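Side-chain contacts in glycosaminoglycan xylosylkinase (Hydra vulgaris, PDB 5XOM), which probably phosphorylates xylose in the linker tetrasaccharide of proteoglycans, as a secretory-pathway kinase of the Fam20 family: residues Val68-Tyr71 with Lys72-Ala76; Phe139-Asp142 with Arg143-Gly146; Asn335-Ser338 with Leu339-Leu343; Pro354-Ser358 with Asp359-Ala363. All coordinates share one frame; numbering follows the deposited sequence.

Interaction 1 of 4, residues Val68-Tyr71 with Lys72-Ala76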
ATOM      1  N   VAL A  68       4.917   1.524  -3.352  1.00 34.91           N
ATOM      2  CA  VAL A  68       4.676   2.953  -3.529  1.00 28.84           C
ATOM      3  C   VAL A  68       5.034   3.710  -2.259  1.00 26.15           C
ATOM      4  O   VAL A  68       5.723   4.738  -2.298  1.00 28.39           O
ATOM      5  CB  VAL A  68       3.217   3.208  -3.950  1.00 30.17           C
ATOM      6  CG1 VAL A  68       2.946   4.695  -4.015  1.00 23.32           C
ATOM      7  CG2 VAL A  68       2.949   2.564  -5.298  1.00 35.33           C
ATOM      8  N   GLU A  69       4.584   3.204  -1.112  1.00 25.57           N
ATOM      9  CA  GLU A  69       4.865   3.878   0.153  1.00 27.22           C
ATOM     10  C   GLU A  69       6.353   3.824   0.493  1.00 28.74           C
ATOM     11  O   GLU A  69       6.927   4.823   0.942  1.00 26.01           O
ATOM     12  CB  GLU A  69       4.027   3.261   1.272  1.00 25.13           C
ATOM     13  CG  GLU A  69       2.522   3.430   1.073  1.00 37.96           C
ATOM     14  CD  GLU A  69       1.713   3.107   2.323  1.00 42.18           C
ATOM     15  OE1 GLU A  69       2.306   3.045   3.418  1.00 50.38           O
ATOM     16  OE2 GLU A  69       0.482   2.929   2.213  1.00 36.97           O
ATOM     17  N   ILE A  70       6.995   2.674   0.273  1.00 22.38           N
ATOM     18  CA  ILE A  70       8.404   2.522   0.636  1.00 26.08           C
ATOM     19  C   ILE A  70       9.300   3.318  -0.308  1.00 25.19           C
ATOM     20  O   ILE A  70      10.210   4.030   0.139  1.00 25.32           O
ATOM     21  CB  ILE A  70       8.789   1.031   0.681  1.00 22.66           C
ATOM     22  CG1 ILE A  70       8.165   0.387   1.917  1.00 24.72           C
ATOM     23  CG2 ILE A  70      10.293   0.861   0.745  1.00 22.52           C
ATOM     24  CD1 ILE A  70       8.781   0.893   3.219  1.00 28.56           C
ATOM     25  N   TYR A  71       9.055   3.232  -1.624  1.00 21.23           N
ATOM     26  CA  TYR A  71       9.864   4.017  -2.562  1.00 25.80           C
ATOM     27  C   TYR A  71       9.717   5.509  -2.314  1.00 29.13           C
ATOM     28  O   TYR A  71      10.669   6.269  -2.522  1.00 29.90           O
ATOM     29  CB  TYR A  71       9.501   3.716  -4.019  1.00 23.01           C
ATOM     30  CG  TYR A  71       9.967   2.373  -4.533  1.00 27.31           C
ATOM     31  CD1 TYR A  71      10.204   1.316  -3.663  1.00 24.63           C
ATOM     32  CD2 TYR A  71      10.203   2.171  -5.891  1.00 29.92           C
ATOM     33  CE1 TYR A  71      10.624   0.088  -4.126  1.00 35.94           C
ATOM     34  CE2 TYR A  71      10.632   0.939  -6.367  1.00 32.51           C
ATOM     35  CZ  TYR A  71      10.836  -0.095  -5.475  1.00 43.50           C
ATOM     36  OH  TYR A  71      11.264  -1.326  -5.914  1.00 49.99           O
ATOM     37  N   LYS A  72       8.537   5.950  -1.880  1.00 33.93           N
ATOM     38  CA  LYS A  72       8.357   7.357  -1.545  1.00 29.04           C
ATOM     39  C   LYS A  72       9.305   7.773  -0.428  1.00 28.35           C
ATOM     40  O   LYS A  72       9.890   8.863  -0.469  1.00 24.33           O
ATOM     41  CB  LYS A  72       6.901   7.602  -1.146  1.00 30.07           C
ATOM     42  CG  LYS A  72       6.532   9.049  -0.869  1.00 21.15           C
ATOM     43  CD  LYS A  72       5.028   9.149  -0.668  1.00 26.66           C
ATOM     44  CE  LYS A  72       4.605  10.554  -0.345  1.00 28.81           C
ATOM     45  NZ  LYS A  72       4.555  11.382  -1.578  1.00 28.91           N
ATOM     46  N   VAL A  73       9.462   6.916   0.585  1.00 29.68           N
ATOM     47  CA  VAL A  73      10.365   7.219   1.689  1.00 28.57           C
ATOM     48  C   VAL A  73      11.820   7.123   1.233  1.00 20.70           C
ATOM     49  O   VAL A  73      12.634   8.006   1.528  1.00 20.33           O
ATOM     50  CB  VAL A  73      10.066   6.291   2.880  1.00 27.39           C
ATOM     51  CG1 VAL A  73      11.102   6.478   3.986  1.00 17.99           C
ATOM     52  CG2 VAL A  73       8.661   6.559   3.414  1.00 26.57           C
ATOM     53  N   LEU A  74      12.165   6.066   0.488  1.00 20.46           N
ATOM     54  CA  LEU A  74      13.538   5.900   0.005  1.00 26.44           C
ATOM     55  C   LEU A  74      13.955   7.058  -0.895  1.00 31.35           C
ATOM     56  O   LEU A  74      15.086   7.554  -0.803  1.00 27.31           O
ATOM     57  CB  LEU A  74      13.680   4.570  -0.738  1.00 17.16           C
ATOM     58  CG  LEU A  74      13.417   3.294   0.065  1.00 23.95           C
ATOM     59  CD1 LEU A  74      13.671   2.049  -0.799  1.00 19.16           C
ATOM     60  CD2 LEU A  74      14.305   3.263   1.316  1.00 20.46           C
ATOM     61  N   LYS A  75      13.057   7.502  -1.777  1.00 26.45           N
ATOM     62  CA  LYS A  75      13.375   8.631  -2.647  1.00 23.20           C
ATOM     63  C   LYS A  75      13.674   9.885  -1.837  1.00 24.05           C
ATOM     64  O   LYS A  75      14.598  10.642  -2.163  1.00 26.49           O
ATOM     65  CB  LYS A  75      12.218   8.887  -3.613  1.00 27.96           C
ATOM     66  CG  LYS A  75      12.467  10.000  -4.627  1.00 30.18           C
ATOM     67  CD  LYS A  75      11.256  10.150  -5.540  1.00 40.96           C
ATOM     68  CE  LYS A  75      11.446  11.268  -6.544  1.00 46.86           C
ATOM     69  NZ  LYS A  75      12.610  10.981  -7.416  1.00 53.53           N
ATOM     70  N   ALA A  76      12.912  10.121  -0.769  1.00 26.76           N
ATOM     71  CA  ALA A  76      13.169  11.297   0.056  1.00 24.24           C
ATOM     72  C   ALA A  76      14.505  11.185   0.777  1.00 28.99           C
ATOM     73  O   ALA A  76      15.246  12.169   0.875  1.00 29.23           O
ATOM     74  CB  ALA A  76      12.035  11.498   1.059  1.00 19.97           C
TER
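Ile70 and Leu74, one turn apart on helix 67-79, make the tight apolar part of this contact. The CG2 methyl of Ile70 meets Leu74 CD1 at 3.9 Å and lies almost as close to Leu74 CG. In Leu74, CG stands anti to its own carbonyl carbon (chi1 -62°), which swings the isobutyl group back over the preceding turn. Leu74 CG consequently rests 3.3 Å from Ile70 O, the same oxygen that receives the Leu74 N-H in a 2.8 Å, nearly straight bond.

This is the regular i to i+4 pattern of an alpha-helix, and the Ile70-Leu74 side faces helix 132-144, where Phe139 packs on both residues; Leu74 also meets Phe45 of the second subunit. The bonding is less even round the rest of the turn: Lys75 N reaches Tyr71 O at 2.8 Å, whereas the bond from Val73 N to Glu69 O is weak at 3.3 Å.

The Lys72 and Lys75 flank is looser within the helix. CG of Lys72 extends anti to its backbone N (chi1 -176°), and only CB stays close to the turn before, 3.3 Å from Val68 O. Lys75 likewise keeps CB 3.2 Å from Tyr71 O while its chain runs away from the turn, NZ bonding to Asn46 of the second subunit; Glu69 OE2 finds Ser66 of that subunit.

Interaction 2 of 4, residues Phe139-Asp142 with Arg143-Gly146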
ATOM      1  N   PHE A 139      18.158  -4.796   4.411  1.00 24.28           N
ATOM      2  CA  PHE A 139      16.843  -4.174   4.455  1.00 22.86           C
ATOM      3  C   PHE A 139      15.931  -4.721   3.359  1.00 19.45           C
ATOM      4  O   PHE A 139      14.780  -5.081   3.627  1.00 24.75           O
ATOM      5  CB  PHE A 139      16.975  -2.654   4.354  1.00 21.45           C
ATOM      6  CG  PHE A 139      15.750  -1.978   3.829  1.00 23.69           C
ATOM      7  CD1 PHE A 139      14.576  -1.952   4.569  1.00 23.33           C
ATOM      8  CD2 PHE A 139      15.772  -1.356   2.592  1.00 20.20           C
ATOM      9  CE1 PHE A 139      13.444  -1.329   4.076  1.00 26.36           C
ATOM     10  CE2 PHE A 139      14.648  -0.729   2.092  1.00 24.51           C
ATOM     11  CZ  PHE A 139      13.482  -0.716   2.833  1.00 26.86           C
ATOM     12  N   HIS A 140      16.433  -4.842   2.130  1.00 18.05           N
ATOM     13  CA  HIS A 140      15.576  -5.368   1.072  1.00 22.34           C
ATOM     14  C   HIS A 140      15.286  -6.847   1.262  1.00 20.08           C
ATOM     15  O   HIS A 140      14.198  -7.312   0.903  1.00 23.80           O
ATOM     16  CB  HIS A 140      16.194  -5.111  -0.297  1.00 18.24           C
ATOM     17  CG  HIS A 140      16.152  -3.674  -0.687  1.00 25.22           C
ATOM     18  ND1 HIS A 140      14.986  -3.049  -1.071  1.00 17.66           N
ATOM     19  CD2 HIS A 140      17.119  -2.729  -0.725  1.00 21.46           C
ATOM     20  CE1 HIS A 140      15.239  -1.779  -1.336  1.00 17.57           C
ATOM     21  NE2 HIS A 140      16.526  -1.560  -1.134  1.00 19.44           N
ATOM     22  N   LEU A 141      16.225  -7.605   1.824  1.00 19.59           N
ATOM     23  CA  LEU A 141      15.925  -9.006   2.068  1.00 18.92           C
ATOM     24  C   LEU A 141      14.888  -9.151   3.175  1.00 21.59           C
ATOM     25  O   LEU A 141      14.083 -10.085   3.153  1.00 19.76           O
ATOM     26  CB  LEU A 141      17.199  -9.779   2.412  1.00 19.48           C
ATOM     27  CG  LEU A 141      16.939 -11.208   2.870  1.00 24.11           C
ATOM     28  CD1 LEU A 141      16.670 -12.055   1.635  1.00 26.96           C
ATOM     29  CD2 LEU A 141      18.103 -11.785   3.668  1.00 29.08           C
ATOM     30  N   ASP A 142      14.877  -8.214   4.122  1.00 22.08           N
ATOM     31  CA  ASP A 142      13.885  -8.238   5.195  1.00 25.21           C
ATOM     32  C   ASP A 142      12.473  -8.064   4.641  1.00 27.45           C
ATOM     33  O   ASP A 142      11.539  -8.739   5.085  1.00 28.32           O
ATOM     34  CB  ASP A 142      14.213  -7.137   6.203  1.00 24.06           C
ATOM     35  CG  ASP A 142      13.073  -6.848   7.161  1.00 29.01           C
ATOM     36  OD1 ASP A 142      12.213  -6.002   6.836  1.00 28.45           O
ATOM     37  OD2 ASP A 142      13.043  -7.447   8.253  1.00 29.14           O
ATOM     38  N   ARG A 143      12.312  -7.206   3.626  1.00 22.57           N
ATOM     39  CA  ARG A 143      11.017  -7.074   2.961  1.00 26.02           C
ATOM     40  C   ARG A 143      10.727  -8.280   2.074  1.00 26.23           C
ATOM     41  O   ARG A 143       9.600  -8.789   2.060  1.00 29.16           O
ATOM     42  CB  ARG A 143      10.981  -5.784   2.147  1.00 21.51           C
ATOM     43  CG  ARG A 143      11.307  -4.560   2.970  1.00 22.10           C
ATOM     44  CD  ARG A 143      11.063  -3.285   2.200  1.00 19.39           C
ATOM     45  NE  ARG A 143       9.637  -3.079   1.960  1.00 28.56           N
ATOM     46  CZ  ARG A 143       9.084  -3.048   0.754  1.00 36.87           C
ATOM     47  NH1 ARG A 143       9.840  -3.195  -0.329  1.00 42.23           N
ATOM     48  NH2 ARG A 143       7.780  -2.858   0.623  1.00 36.64           N
ATOM     49  N   LEU A 144      11.738  -8.757   1.335  1.00 23.66           N
ATOM     50  CA  LEU A 144      11.540  -9.887   0.430  1.00 21.37           C
ATOM     51  C   LEU A 144      11.078 -11.134   1.182  1.00 29.72           C
ATOM     52  O   LEU A 144      10.213 -11.876   0.701  1.00 29.22           O
ATOM     53  CB  LEU A 144      12.833 -10.170  -0.343  1.00 21.66           C
ATOM     54  CG  LEU A 144      12.853 -11.399  -1.254  1.00 29.56           C
ATOM     55  CD1 LEU A 144      11.772 -11.267  -2.315  1.00 25.89           C
ATOM     56  CD2 LEU A 144      14.231 -11.578  -1.891  1.00 27.07           C
ATOM     57  N   LEU A 145      11.639 -11.385   2.363  1.00 29.83           N
ATOM     58  CA  LEU A 145      11.236 -12.549   3.140  1.00 29.33           C
ATOM     59  C   LEU A 145       9.971 -12.319   3.955  1.00 26.92           C
ATOM     60  O   LEU A 145       9.517 -13.251   4.630  1.00 26.26           O
ATOM     61  CB  LEU A 145      12.362 -12.985   4.079  1.00 27.95           C
ATOM     62  CG  LEU A 145      13.690 -13.426   3.472  1.00 35.45           C
ATOM     63  CD1 LEU A 145      14.742 -13.569   4.566  1.00 29.67           C
ATOM     64  CD2 LEU A 145      13.514 -14.725   2.685  1.00 30.76           C
ATOM     65  N   GLY A 146       9.391 -11.120   3.910  1.00 26.93           N
ATOM     66  CA  GLY A 146       8.151 -10.861   4.615  1.00 25.49           C
ATOM     67  C   GLY A 146       8.289 -10.612   6.098  1.00 33.68           C
ATOM     68  O   GLY A 146       7.287 -10.678   6.817  1.00 34.08           O
TER
HETATM   69  O   HOH W   1      12.354  -4.057  -1.146  1.00 27.53           O
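Arg143 CD packs obliquely on the Phe139 ring, 3.6 Å from CZ, with the two side chains lying side by side and pointing the same way. With CG anti to the carbonyl carbon, chi1 of -55° carries CG and CD of Arg143 along the ring, and the bend at chi3 turns the guanidinium, whose plane lies 29° from that of the ring. Its NH1 donates to a water at 2.8 Å; the water lies in the plane of both the guanidinium and the His140 ring, and stands 2.8 Å from His140 ND1, bridging the two groups. NH2 bonds to Val64 O, so backbone and water together fix the guanidinium. One face of the His140 ring is covered by Phe139 CD2, which lies above its centre.

Next comes Leu144, whose N-H bonds to His140 O at 2.9 Å and whose side chain faces Leu339 of helix 339-347. Here helix 132-144 ends, and its last turn closes in a Schellman motif, with Gly146 adopting the positive phi of 79°. Leu145 folds back on Leu141 beside helix 259-273: its CD1 lies 3.6 Å from Leu141 CG, and its CG is close to Leu141 CD1. Leu145 N bonds to Leu141 O at 2.9 Å. Gly146 N still donates back to Arg143 O at 3.0 Å, while its positive phi takes the chain out of the helix. Asp142, beside this turn, sends OD2 to Arg149 N and His294 ND1.

Interaction 3 of 4, residues Asn335-Ser338 with Leu339-Leu343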
ATOM      1  N   ASN A 335       9.864 -21.058  -5.653  1.00 57.11           N
ATOM      2  CA  ASN A 335       9.723 -20.111  -6.750  1.00 53.97           C
ATOM      3  C   ASN A 335      10.605 -20.535  -7.919  1.00 52.47           C
ATOM      4  O   ASN A 335      11.624 -21.209  -7.747  1.00 54.07           O
ATOM      5  CB  ASN A 335      10.108 -18.697  -6.304  1.00 57.73           C
ATOM      6  CG  ASN A 335       8.938 -17.920  -5.726  1.00 67.94           C
ATOM      7  OD1 ASN A 335       7.777 -18.238  -5.981  1.00 77.21           O
ATOM      8  ND2 ASN A 335       9.243 -16.881  -4.951  1.00 63.24           N
ATOM      9  N   GLU A 336      10.204 -20.138  -9.126  1.00 59.54           N
ATOM     10  CA  GLU A 336      11.049 -20.416 -10.278  1.00 63.48           C
ATOM     11  C   GLU A 336      12.256 -19.492 -10.318  1.00 51.66           C
ATOM     12  O   GLU A 336      13.275 -19.847 -10.920  1.00 52.37           O
ATOM     13  CB  GLU A 336      10.250 -20.284 -11.579  1.00 66.73           C
ATOM     14  CG  GLU A 336       9.693 -18.891 -11.822  1.00 78.05           C
ATOM     15  CD  GLU A 336       9.114 -18.726 -13.217  1.00 89.20           C
ATOM     16  OE1 GLU A 336       9.859 -18.922 -14.201  1.00 90.52           O
ATOM     17  OE2 GLU A 336       7.912 -18.398 -13.328  1.00 92.51           O
ATOM     18  N   ASN A 337      12.169 -18.336  -9.667  1.00 49.99           N
ATOM     19  CA  ASN A 337      13.297 -17.433  -9.490  1.00 48.46           C
ATOM     20  C   ASN A 337      13.845 -17.593  -8.080  1.00 43.63           C
ATOM     21  O   ASN A 337      13.093 -17.510  -7.102  1.00 39.47           O
ATOM     22  CB  ASN A 337      12.878 -15.983  -9.729  1.00 45.50           C
ATOM     23  CG  ASN A 337      12.574 -15.697 -11.187  1.00 50.22           C
ATOM     24  OD1 ASN A 337      11.499 -15.204 -11.519  1.00 50.04           O
ATOM     25  ND2 ASN A 337      13.519 -16.013 -12.063  1.00 52.17           N
ATOM     26  N   SER A 338      15.151 -17.817  -7.977  1.00 38.45           N
ATOM     27  CA  SER A 338      15.762 -18.029  -6.676  1.00 33.65           C
ATOM     28  C   SER A 338      15.669 -16.767  -5.823  1.00 29.21           C
ATOM     29  O   SER A 338      15.370 -15.668  -6.304  1.00 27.25           O
ATOM     30  CB  SER A 338      17.222 -18.450  -6.829  1.00 38.73           C
ATOM     31  OG  SER A 338      18.026 -17.335  -7.176  1.00 45.93           O
ATOM     32  N   LEU A 339      15.909 -16.952  -4.526  1.00 25.95           N
ATOM     33  CA  LEU A 339      15.890 -15.834  -3.591  1.00 29.32           C
ATOM     34  C   LEU A 339      16.850 -14.731  -4.022  1.00 28.15           C
ATOM     35  O   LEU A 339      16.537 -13.541  -3.911  1.00 31.23           O
ATOM     36  CB  LEU A 339      16.244 -16.341  -2.194  1.00 29.17           C
ATOM     37  CG  LEU A 339      16.111 -15.365  -1.032  1.00 31.93           C
ATOM     38  CD1 LEU A 339      14.657 -14.975  -0.866  1.00 35.38           C
ATOM     39  CD2 LEU A 339      16.646 -16.013   0.230  1.00 33.35           C
ATOM     40  N   SER A 340      18.028 -15.108  -4.521  1.00 30.34           N
ATOM     41  CA  SER A 340      19.016 -14.099  -4.881  1.00 27.21           C
ATOM     42  C   SER A 340      18.642 -13.374  -6.164  1.00 28.69           C
ATOM     43  O   SER A 340      18.943 -12.184  -6.311  1.00 33.80           O
ATOM     44  CB  SER A 340      20.397 -14.741  -5.014  1.00 27.81           C
ATOM     45  OG  SER A 340      20.514 -15.502  -6.202  1.00 29.93           O
ATOM     46  N   VAL A 341      17.992 -14.062  -7.103  1.00 26.90           N
ATOM     47  CA  VAL A 341      17.532 -13.382  -8.308  1.00 27.95           C
ATOM     48  C   VAL A 341      16.477 -12.341  -7.959  1.00 29.28           C
ATOM     49  O   VAL A 341      16.536 -11.196  -8.424  1.00 27.50           O
ATOM     50  CB  VAL A 341      17.012 -14.404  -9.332  1.00 29.62           C
ATOM     51  CG1 VAL A 341      16.185 -13.708 -10.406  1.00 26.52           C
ATOM     52  CG2 VAL A 341      18.178 -15.167  -9.947  1.00 26.61           C
ATOM     53  N   LEU A 342      15.516 -12.703  -7.103  1.00 28.97           N
ATOM     54  CA  LEU A 342      14.495 -11.742  -6.693  1.00 24.97           C
ATOM     55  C   LEU A 342      15.097 -10.617  -5.858  1.00 25.30           C
ATOM     56  O   LEU A 342      14.674  -9.460  -5.970  1.00 28.27           O
ATOM     57  CB  LEU A 342      13.386 -12.450  -5.916  1.00 26.62           C
ATOM     58  CG  LEU A 342      12.568 -13.482  -6.695  1.00 33.12           C
ATOM     59  CD1 LEU A 342      11.474 -14.073  -5.820  1.00 34.47           C
ATOM     60  CD2 LEU A 342      11.963 -12.836  -7.933  1.00 29.88           C
ATOM     61  N   LEU A 343      16.076 -10.932  -5.003  1.00 26.55           N
ATOM     62  CA  LEU A 343      16.662  -9.881  -4.177  1.00 25.20           C
ATOM     63  C   LEU A 343      17.431  -8.881  -5.025  1.00 22.83           C
ATOM     64  O   LEU A 343      17.337  -7.669  -4.803  1.00 23.70           O
ATOM     65  CB  LEU A 343      17.569 -10.470  -3.091  1.00 25.10           C
ATOM     66  CG  LEU A 343      18.311  -9.375  -2.317  1.00 24.45           C
ATOM     67  CD1 LEU A 343      17.362  -8.668  -1.366  1.00 18.62           C
ATOM     68  CD2 LEU A 343      19.474  -9.956  -1.543  1.00 24.63           C
TER
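Ser338 OG and Ser340 OG stand 3.2 Å apart where the loop after helix 323-334 enters helix 339-347, with Ser338 at the N-cap position. The side chain of Leu342, one turn into the helix, packs back on this entrance by van der Waals contact. Its CB lies 3.8 Å from Ser338 O, the oxygen that accepts the Leu342 N-H at 3.1 Å with an N-H...O angle of 171°. CG, anti to the carbonyl carbon of Leu342 (chi1 -64°), is thereby turned back toward the loop, 3.6 Å from the same oxygen and close to CB of Asn337. The fork then divides its work: CD2 presses on Asn337 CB at 3.7 Å, while CD1 reaches ND2 of Asn335 at 3.7 Å, that amide side chain crossing the leucine at about a right angle.

Beside it, Val341 splits between the two loop residues. CG1 approaches the Asn337 amide obliquely, and CG2 touches Ser338 OG at 3.5 Å. The serine hydroxyl lies between its backbone N and carbonyl carbon (chi1 76°), which brings it over the first turn of the helix. Asp365 OD1, on helix 358-382, is hydrogen-bonded to both serine hydroxyls. A carboxylate close to the start of a helix would be favoured by the helix dipole, and with two hydroxyls as partners it is probably well stabilised in its charged form, tying this helix start to helix 358-382.

Interaction 4 of 4, residues Pro354-Ser358 with Asp359-Ala363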
ATOM      1  N   PRO A 354      25.852  -1.844  -8.179  1.00 27.46           N
ATOM      2  CA  PRO A 354      25.655  -3.130  -7.468  1.00 30.28           C
ATOM      3  C   PRO A 354      25.883  -3.078  -5.959  1.00 28.94           C
ATOM      4  O   PRO A 354      26.828  -2.441  -5.485  1.00 27.05           O
ATOM      5  CB  PRO A 354      26.683  -4.076  -8.119  1.00 29.90           C
ATOM      6  CG  PRO A 354      27.285  -3.353  -9.253  1.00 29.27           C
ATOM      7  CD  PRO A 354      26.890  -1.916  -9.221  1.00 21.67           C
ATOM      8  N   ILE A 355      25.016  -3.763  -5.220  1.00 23.28           N
ATOM      9  CA  ILE A 355      25.082  -3.795  -3.763  1.00 18.53           C
ATOM     10  C   ILE A 355      25.862  -5.009  -3.273  1.00 24.94           C
ATOM     11  O   ILE A 355      26.662  -4.904  -2.339  1.00 22.91           O
ATOM     12  CB  ILE A 355      23.653  -3.780  -3.182  1.00 20.84           C
ATOM     13  CG1 ILE A 355      22.878  -2.549  -3.672  1.00 16.55           C
ATOM     14  CG2 ILE A 355      23.689  -3.842  -1.663  1.00 18.49           C
ATOM     15  CD1 ILE A 355      23.554  -1.233  -3.389  1.00 17.97           C
ATOM     16  N   LEU A 356      25.643  -6.166  -3.894  1.00 21.95           N
ATOM     17  CA  LEU A 356      26.320  -7.401  -3.536  1.00 19.73           C
ATOM     18  C   LEU A 356      26.973  -8.008  -4.766  1.00 22.27           C
ATOM     19  O   LEU A 356      26.466  -7.881  -5.885  1.00 20.81           O
ATOM     20  CB  LEU A 356      25.358  -8.442  -2.930  1.00 21.23           C
ATOM     21  CG  LEU A 356      24.624  -8.125  -1.631  1.00 23.68           C
ATOM     22  CD1 LEU A 356      23.542  -9.178  -1.353  1.00 18.64           C
ATOM     23  CD2 LEU A 356      25.616  -8.051  -0.491  1.00 19.94           C
ATOM     24  N   THR A 357      28.105  -8.675  -4.549  1.00 19.64           N
ATOM     25  CA  THR A 357      28.693  -9.477  -5.610  1.00 28.86           C
ATOM     26  C   THR A 357      27.836 -10.711  -5.855  1.00 26.42           C
ATOM     27  O   THR A 357      27.056 -11.140  -4.999  1.00 24.80           O
ATOM     28  CB  THR A 357      30.105  -9.935  -5.241  1.00 27.68           C
ATOM     29  OG1 THR A 357      30.045 -10.729  -4.050  1.00 24.81           O
ATOM     30  CG2 THR A 357      31.022  -8.739  -5.004  1.00 23.15           C
ATOM     31  N   SER A 358      27.999 -11.301  -7.038  1.00 27.27           N
ATOM     32  CA  SER A 358      27.230 -12.504  -7.342  1.00 28.93           C
ATOM     33  C   SER A 358      27.579 -13.649  -6.396  1.00 31.90           C
ATOM     34  O   SER A 358      26.744 -14.541  -6.198  1.00 33.88           O
ATOM     35  CB  SER A 358      27.463 -12.925  -8.794  1.00 32.77           C
ATOM     36  OG  SER A 358      28.840 -13.115  -9.051  1.00 40.21           O
ATOM     37  N   ASP A 359      28.775 -13.636  -5.797  1.00 24.03           N
ATOM     38  CA  ASP A 359      29.124 -14.682  -4.843  1.00 24.96           C
ATOM     39  C   ASP A 359      28.315 -14.577  -3.553  1.00 25.17           C
ATOM     40  O   ASP A 359      27.937 -15.596  -2.972  1.00 25.17           O
ATOM     41  CB  ASP A 359      30.632 -14.647  -4.523  1.00 29.62           C
ATOM     42  CG  ASP A 359      31.504 -15.045  -5.717  1.00 38.08           C
ATOM     43  OD1 ASP A 359      31.102 -15.916  -6.504  1.00 30.06           O
ATOM     44  OD2 ASP A 359      32.644 -14.528  -5.820  1.00 37.94           O
ATOM     45  N   HIS A 360      28.059 -13.358  -3.073  1.00 27.21           N
ATOM     46  CA  HIS A 360      27.174 -13.209  -1.916  1.00 25.97           C
ATOM     47  C   HIS A 360      25.723 -13.500  -2.265  1.00 23.58           C
ATOM     48  O   HIS A 360      24.978 -14.031  -1.430  1.00 22.85           O
ATOM     49  CB  HIS A 360      27.257 -11.801  -1.308  1.00 19.70           C
ATOM     50  CG  HIS A 360      28.529 -11.541  -0.541  1.00 24.89           C
ATOM     51  ND1 HIS A 360      28.805 -12.176   0.661  1.00 24.57           N
ATOM     52  CD2 HIS A 360      29.556 -10.686  -0.769  1.00 26.44           C
ATOM     53  CE1 HIS A 360      29.959 -11.737   1.119  1.00 27.04           C
ATOM     54  NE2 HIS A 360      30.431 -10.837   0.272  1.00 25.00           N
ATOM     55  N   LEU A 361      25.294 -13.158  -3.487  1.00 25.43           N
ATOM     56  CA  LEU A 361      23.937 -13.500  -3.911  1.00 27.26           C
ATOM     57  C   LEU A 361      23.740 -15.009  -3.903  1.00 29.26           C
ATOM     58  O   LEU A 361      22.744 -15.512  -3.372  1.00 25.43           O
ATOM     59  CB  LEU A 361      23.664 -12.910  -5.298  1.00 22.63           C
ATOM     60  CG  LEU A 361      23.511 -11.390  -5.265  1.00 22.91           C
ATOM     61  CD1 LEU A 361      23.581 -10.764  -6.649  1.00 21.81           C
ATOM     62  CD2 LEU A 361      22.185 -11.033  -4.580  1.00 25.38           C
ATOM     63  N   LEU A 362      24.714 -15.755  -4.439  1.00 25.65           N
ATOM     64  CA  LEU A 362      24.599 -17.202  -4.442  1.00 25.95           C
ATOM     65  C   LEU A 362      24.786 -17.801  -3.054  1.00 27.53           C
ATOM     66  O   LEU A 362      24.275 -18.888  -2.785  1.00 26.86           O
ATOM     67  CB  LEU A 362      25.596 -17.804  -5.441  1.00 32.97           C
ATOM     68  CG  LEU A 362      25.244 -17.329  -6.855  1.00 47.18           C
ATOM     69  CD1 LEU A 362      26.347 -17.673  -7.846  1.00 45.80           C
ATOM     70  CD2 LEU A 362      23.881 -17.898  -7.292  1.00 48.83           C
ATOM     71  N   ALA A 363      25.497 -17.118  -2.159  1.00 23.11           N
ATOM     72  CA  ALA A 363      25.570 -17.602  -0.783  1.00 28.64           C
ATOM     73  C   ALA A 363      24.194 -17.599  -0.126  1.00 26.94           C
ATOM     74  O   ALA A 363      23.876 -18.484   0.678  1.00 28.12           O
ATOM     75  CB  ALA A 363      26.560 -16.748   0.015  1.00 22.10           C
TER
HETATM   76  O   HOH W   2      29.535 -15.852  -8.426  1.00 42.57           O
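The start of helix 358-382 is closed by an N-cap, Thr357, whose OG1 accepts a weak, long bond from His360 N at 3.4 Å. The hydroxyl reaches that N-H because it sits between the threonine's backbone N and carbonyl carbon (chi1 60°). OG1 also comes obliquely to the His360 ring, 3.3 Å from CD2. A stronger link is made by the backbone: Thr357 O receives Leu361 N at 3.1 Å, with the donor in the carbonyl plane. Ser358 O takes Leu362 N at 2.9 Å, here with the donor tilted 30° from the plane, and is covered by Leu362 CG at 3.2 Å.

Leu356, just before the cap, packs against the first turn from the buried side. Its CD1 meets Leu361 CD2 at 4.0 Å, and its CD2 lies near CB of His360. Beyond them, helices 339-347 and 132-144 supply further partners: Leu347 and Ala137 both touch Leu356.

The other flank of the turn is polar. One water is hydrogen-bonded to Ser358 OG and donates to Asp359 OD1 in a short bond of 2.5 Å, linking the first two residues of the helix by their side chains. A threonine N-cap with a side-chain bond to the third residue of the helix, and a leucine just before it meeting a leucine in the first turn, is the combination found in a hydrophobic staple.

In the fold
Interaction 2 is the most deeply buried, at the end of helix 132-144, and it touches both interaction 1 and interaction 3. Toward interaction 1, helices 67-79 and 132-144 pack together, the Arg143 side chain lying against Ile70; it meets interaction 3 through leucines, including Leu343 against the backbone of Leu141. Interactions 3 and 4 are both helix starts, and they meet through Ser340 and Leu361, whereas interaction 1 lies within a helix and interaction 2 at a helix end. Interaction 1 alone borders the second subunit, with polar ends bonded there. Water joins side chains in interactions 2 and 4, buried in one and near the surface in the other.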